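Local atomic coordinates of B-type flagellar hook-associated protein 2 (Pseudomonas aeruginosa, PDB entry 5FHY), a protein that caps the tip of the growing flagellar filament, promoting flagellin polymerisation there and keeping exported flagellin subunits from leaking away unassembled. Residues Ala31-Leu43 and Val200-Val214. Numbering follows the deposited sequence.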
loop_
_atom_site.group_PDB
_atom_site.type_symbol
_atom_site.label_atom_id
_atom_site.label_comp_id
_atom_site.label_asym_id
_atom_site.label_seq_id
_atom_site.Cartn_x
_atom_site.Cartn_y
_atom_site.Cartn_z
ATOM N N ALA B 31 2.212 -3.503 -50.233
ATOM C CA ALA B 31 3.296 -3.031 -51.085
ATOM C C ALA B 31 4.446 -4.025 -50.999
ATOM O O ALA B 31 4.222 -5.220 -50.830
ATOM C CB ALA B 31 3.745 -1.634 -50.669
ATOM N N VAL B 32 5.675 -3.543 -51.102
ATOM C CA VAL B 32 6.818 -4.433 -50.986
ATOM C C VAL B 32 7.790 -3.873 -49.970
ATOM O O VAL B 32 7.690 -2.711 -49.584
ATOM C CB VAL B 32 7.539 -4.632 -52.335
ATOM C CG1 VAL B 32 6.577 -5.165 -53.393
ATOM C CG2 VAL B 32 8.199 -3.335 -52.786
ATOM N N ALA B 33 8.721 -4.704 -49.519
ATOM C CA ALA B 33 9.703 -4.248 -48.550
ATOM C C ALA B 33 10.684 -3.307 -49.231
ATOM O O ALA B 33 10.835 -3.333 -50.450
ATOM C CB ALA B 33 10.427 -5.429 -47.919
ATOM N N GLY B 34 11.332 -2.459 -48.443
ATOM C CA GLY B 34 12.293 -1.516 -48.979
ATOM C C GLY B 34 12.613 -0.392 -48.015
ATOM O O GLY B 34 11.933 -0.202 -47.007
ATOM N N THR B 35 13.663 0.355 -48.329
ATOM C CA THR B 35 14.088 1.480 -47.511
ATOM C C THR B 35 14.243 2.717 -48.382
ATOM O O THR B 35 14.659 2.620 -49.533
ATOM C CB THR B 35 15.405 1.172 -46.782
ATOM O OG1 THR B 35 15.949 2.382 -46.244
ATOM C CG2 THR B 35 16.412 0.550 -47.740
ATOM N N TYR B 36 13.896 3.880 -47.847
ATOM C CA TYR B 36 13.892 5.092 -48.654
ATOM C C TYR B 36 14.434 6.280 -47.879
ATOM O O TYR B 36 14.082 6.497 -46.720
ATOM C CB TYR B 36 12.477 5.406 -49.149
ATOM C CG TYR B 36 11.818 4.270 -49.902
ATOM C CD1 TYR B 36 12.020 4.108 -51.268
ATOM C CD2 TYR B 36 10.988 3.361 -49.246
ATOM C CE1 TYR B 36 11.421 3.076 -51.963
ATOM C CE2 TYR B 36 10.384 2.322 -49.934
ATOM C CZ TYR B 36 10.604 2.185 -51.294
ATOM O OH TYR B 36 10.009 1.157 -51.991
ATOM N N GLN B 37 15.297 7.051 -48.528
ATOM C CA GLN B 37 15.794 8.279 -47.938
ATOM C C GLN B 37 14.943 9.438 -48.430
ATOM O O GLN B 37 14.833 9.680 -49.634
ATOM C CB GLN B 37 17.265 8.491 -48.286
ATOM C CG GLN B 37 18.182 7.429 -47.700
ATOM C CD GLN B 37 18.208 7.456 -46.185
ATOM O OE1 GLN B 37 17.537 6.659 -45.528
ATOM N NE2 GLN B 37 18.989 8.371 -45.623
ATOM N N ILE B 38 14.357 10.167 -47.491
ATOM C CA ILE B 38 13.363 11.168 -47.833
ATOM C C ILE B 38 13.738 12.544 -47.312
ATOM O O ILE B 38 14.126 12.699 -46.156
ATOM C CB ILE B 38 11.976 10.778 -47.279
ATOM C CG1 ILE B 38 11.560 9.404 -47.809
ATOM C CG2 ILE B 38 10.932 11.825 -47.638
ATOM C CD1 ILE B 38 10.096 9.090 -47.613
ATOM N N GLN B 39 13.631 13.540 -48.182
ATOM C CA GLN B 39 13.782 14.927 -47.780
ATOM C C GLN B 39 12.448 15.627 -47.988
ATOM O O GLN B 39 11.702 15.292 -48.904
ATOM C CB GLN B 39 14.881 15.626 -48.591
ATOM C CG GLN B 39 16.289 15.080 -48.386
ATOM C CD GLN B 39 17.344 15.865 -49.156
ATOM O OE1 GLN B 39 17.113 17.000 -49.575
ATOM N NE2 GLN B 39 18.510 15.254 -49.349
ATOM N N VAL B 40 12.149 16.601 -47.139
ATOM C CA VAL B 40 10.997 17.463 -47.352
ATOM C C VAL B 40 11.510 18.886 -47.521
ATOM O O VAL B 40 11.975 19.496 -46.563
ATOM C CB VAL B 40 9.991 17.386 -46.188
ATOM C CG1 VAL B 40 8.886 18.422 -46.373
ATOM C CG2 VAL B 40 9.408 15.980 -46.082
ATOM N N ASN B 41 11.445 19.408 -48.740
ATOM C CA ASN B 41 11.992 20.730 -49.015
ATOM C C ASN B 41 10.969 21.844 -48.801
ATOM O O ASN B 41 11.331 22.960 -48.429
ATOM C CB ASN B 41 12.538 20.797 -50.442
ATOM C CG ASN B 41 13.718 19.867 -50.668
ATOM O OD1 ASN B 41 14.417 19.486 -49.729
ATOM N ND2 ASN B 41 13.956 19.511 -51.922
ATOM N N SER B 42 9.694 21.537 -49.032
ATOM C CA SER B 42 8.624 22.500 -48.802
ATOM C C SER B 42 7.265 21.823 -48.684
ATOM O O SER B 42 7.097 20.671 -49.080
ATOM C CB SER B 42 8.585 23.540 -49.922
ATOM O OG SER B 42 8.371 22.933 -51.186
ATOM N N LEU B 43 6.301 22.555 -48.136
ATOM C CA LEU B 43 4.934 22.068 -47.991
ATOM C C LEU B 43 4.009 22.680 -49.038
ATOM O O LEU B 43 4.276 23.767 -49.554
ATOM C CB LEU B 43 4.405 22.378 -46.588
ATOM C CG LEU B 43 5.243 21.874 -45.412
ATOM C CD1 LEU B 43 4.699 22.405 -44.091
ATOM C CD2 LEU B 43 5.288 20.356 -45.408
ATOM N N VAL B 200 2.759 14.536 -44.989
ATOM C CA VAL B 200 3.959 15.300 -44.695
ATOM C C VAL B 200 3.583 16.450 -43.778
ATOM O O VAL B 200 2.665 17.215 -44.068
ATOM C CB VAL B 200 4.631 15.824 -45.973
ATOM C CG1 VAL B 200 5.814 16.705 -45.616
ATOM C CG2 VAL B 200 5.074 14.659 -46.849
ATOM N N LYS B 201 4.300 16.565 -42.666
ATOM C CA LYS B 201 3.931 17.503 -41.619
ATOM C C LYS B 201 4.982 18.584 -41.415
ATOM O O LYS B 201 4.679 19.654 -40.889
ATOM C CB LYS B 201 3.713 16.754 -40.302
ATOM C CG LYS B 201 2.829 15.518 -40.411
ATOM C CD LYS B 201 2.704 14.808 -39.065
ATOM C CE LYS B 201 2.157 15.730 -37.985
ATOM N NZ LYS B 201 2.181 15.093 -36.634
ATOM N N ALA B 202 6.213 18.310 -41.838
ATOM C CA ALA B 202 7.286 19.278 -41.655
ATOM C C ALA B 202 8.498 19.044 -42.554
ATOM O O ALA B 202 8.736 17.941 -43.045
ATOM C CB ALA B 202 7.724 19.285 -40.199
ATOM N N VAL B 203 9.257 20.117 -42.743
ATOM C CA VAL B 203 10.465 20.141 -43.560
ATOM C C VAL B 203 11.616 19.393 -42.876
ATOM O O VAL B 203 11.767 19.472 -41.658
ATOM C CB VAL B 203 10.867 21.612 -43.855
ATOM C CG1 VAL B 203 12.276 21.713 -44.418
ATOM C CG2 VAL B 203 9.855 22.260 -44.794
ATOM N N THR B 204 12.416 18.657 -43.643
ATOM C CA THR B 204 13.618 18.044 -43.085
ATOM C C THR B 204 14.755 19.061 -43.120
ATOM O O THR B 204 14.776 19.940 -43.977
ATOM C CB THR B 204 14.037 16.778 -43.857
ATOM O OG1 THR B 204 14.404 17.133 -45.196
ATOM C CG2 THR B 204 12.904 15.769 -43.891
ATOM N N GLU B 205 15.708 18.944 -42.203
ATOM C CA GLU B 205 16.803 19.905 -42.154
ATOM C C GLU B 205 17.746 19.667 -43.324
ATOM O O GLU B 205 17.835 18.551 -43.833
ATOM C CB GLU B 205 17.560 19.804 -40.829
ATOM N N ALA B 206 18.428 20.721 -43.764
ATOM C CA ALA B 206 19.256 20.631 -44.960
ATOM C C ALA B 206 20.336 19.573 -44.774
ATOM O O ALA B 206 21.246 19.734 -43.965
ATOM C CB ALA B 206 19.872 21.983 -45.291
ATOM N N GLY B 207 20.246 18.505 -45.559
ATOM C CA GLY B 207 21.220 17.432 -45.511
ATOM C C GLY B 207 20.954 16.371 -44.454
ATOM O O GLY B 207 21.771 15.469 -44.264
ATOM N N LYS B 208 19.826 16.484 -43.756
ATOM C CA LYS B 208 19.438 15.498 -42.744
ATOM C C LYS B 208 18.167 14.760 -43.159
ATOM O O LYS B 208 17.070 15.132 -42.745
ATOM C CB LYS B 208 19.209 16.108 -41.345
ATOM C CG LYS B 208 20.355 16.840 -40.633
ATOM C CD LYS B 208 20.911 18.063 -41.325
ATOM C CE LYS B 208 21.777 18.843 -40.340
ATOM N NZ LYS B 208 21.918 20.286 -40.676
ATOM N N PRO B 209 18.307 13.717 -43.991
ATOM C CA PRO B 209 17.121 13.071 -44.556
ATOM C C PRO B 209 16.547 12.004 -43.626
ATOM O O PRO B 209 17.267 11.445 -42.797
ATOM C CB PRO B 209 17.655 12.437 -45.839
ATOM C CG PRO B 209 19.062 12.095 -45.497
ATOM C CD PRO B 209 19.550 13.201 -44.594
ATOM N N ILE B 210 15.254 11.737 -43.762
ATOM C CA ILE B 210 14.591 10.707 -42.974
ATOM C C ILE B 210 14.730 9.338 -43.639
ATOM O O ILE B 210 14.605 9.223 -44.857
ATOM C CB ILE B 210 13.093 11.040 -42.774
ATOM C CG1 ILE B 210 12.936 12.365 -42.030
ATOM C CG2 ILE B 210 12.390 9.944 -42.005
ATOM C CD1 ILE B 210 13.534 12.354 -40.649
ATOM N N THR B 211 14.993 8.304 -42.846
ATOM C CA THR B 211 14.948 6.940 -43.361
ATOM C C THR B 211 13.551 6.364 -43.163
ATOM O O THR B 211 13.041 6.327 -42.044
ATOM C CB THR B 211 15.978 6.026 -42.664
ATOM O OG1 THR B 211 17.296 6.548 -42.865
ATOM C CG2 THR B 211 15.911 4.613 -43.230
ATOM N N LEU B 212 12.937 5.906 -44.251
ATOM C CA LEU B 212 11.605 5.316 -44.173
ATOM C C LEU B 212 11.641 3.830 -44.513
ATOM O O LEU B 212 12.036 3.445 -45.612
ATOM C CB LEU B 212 10.634 6.033 -45.108
ATOM C CG LEU B 212 9.223 5.443 -45.121
ATOM C CD1 LEU B 212 8.451 5.976 -43.920
ATOM C CD2 LEU B 212 8.498 5.744 -46.424
ATOM N N THR B 213 11.210 3.003 -43.569
ATOM C CA THR B 213 11.300 1.556 -43.717
ATOM C C THR B 213 9.927 0.904 -43.838
ATOM O O THR B 213 9.103 1.007 -42.932
ATOM C CB THR B 213 12.046 0.914 -42.535
ATOM O OG1 THR B 213 13.174 1.725 -42.182
ATOM C CG2 THR B 213 12.533 -0.480 -42.912
ATOM N N VAL B 214 9.688 0.226 -44.957
ATOM C CA VAL B 214 8.433 -0.486 -45.160
ATOM C C VAL B 214 8.646 -1.971 -44.879
ATOM O O VAL B 214 9.345 -2.665 -45.619
ATOM C CB VAL B 214 7.886 -0.297 -46.590
ATOM C CG1 VAL B 214 6.661 -1.177 -46.812
ATOM C CG2 VAL B 214 7.553 1.167 -46.844
#
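Q37 and T211 face each other at a non-hydrogen-bonded pair of the antiparallel ladder that joins strand 34-42 to strand 210-214. Bent at chi2 (-65°), the Q37 chain turns its amide toward the neighbouring strand, where T211 OG1 donates to Q37 OE1 at 2.7 Å, in the carbonyl plane and on a lone pair. On the other face, I38 CD1 meets L212 CD2 at 3.9 Å, the two side chains crossing at a slant, and V214 CG2 reaches the edge of the Y36 ring, 4.3 Å from CE2. Backbone bonds pair Y36 with L212 and I38 with I210 in both directions.

Beyond I38 the ladder is interrupted: residues 205-208 loop outward in a type II turn, and T204 takes up the line where P209 leaves it, beside V40. With chi1 at 64°, T204 OG1 accepts a hydrogen bond from V40 N at 3.0 Å, while T204 N returns one to V40 O. The V40 and V200 side chains pass in opposite directions, V40 CG1 3.6 Å from V200 CG1, and L43 CD2 packs on the same V200 methyl.

The contact joins segments over 150 residues apart into a four-stranded antiparallel sheet ordered 180-184, 173-177, 34-42, 210-215; segment 200-214 matches the FliD C-terminal family. L212 to V214 pair with a strand of a second subunit, extending the sheet, and K48 of a third subunit makes a cation-pi contact with Y36.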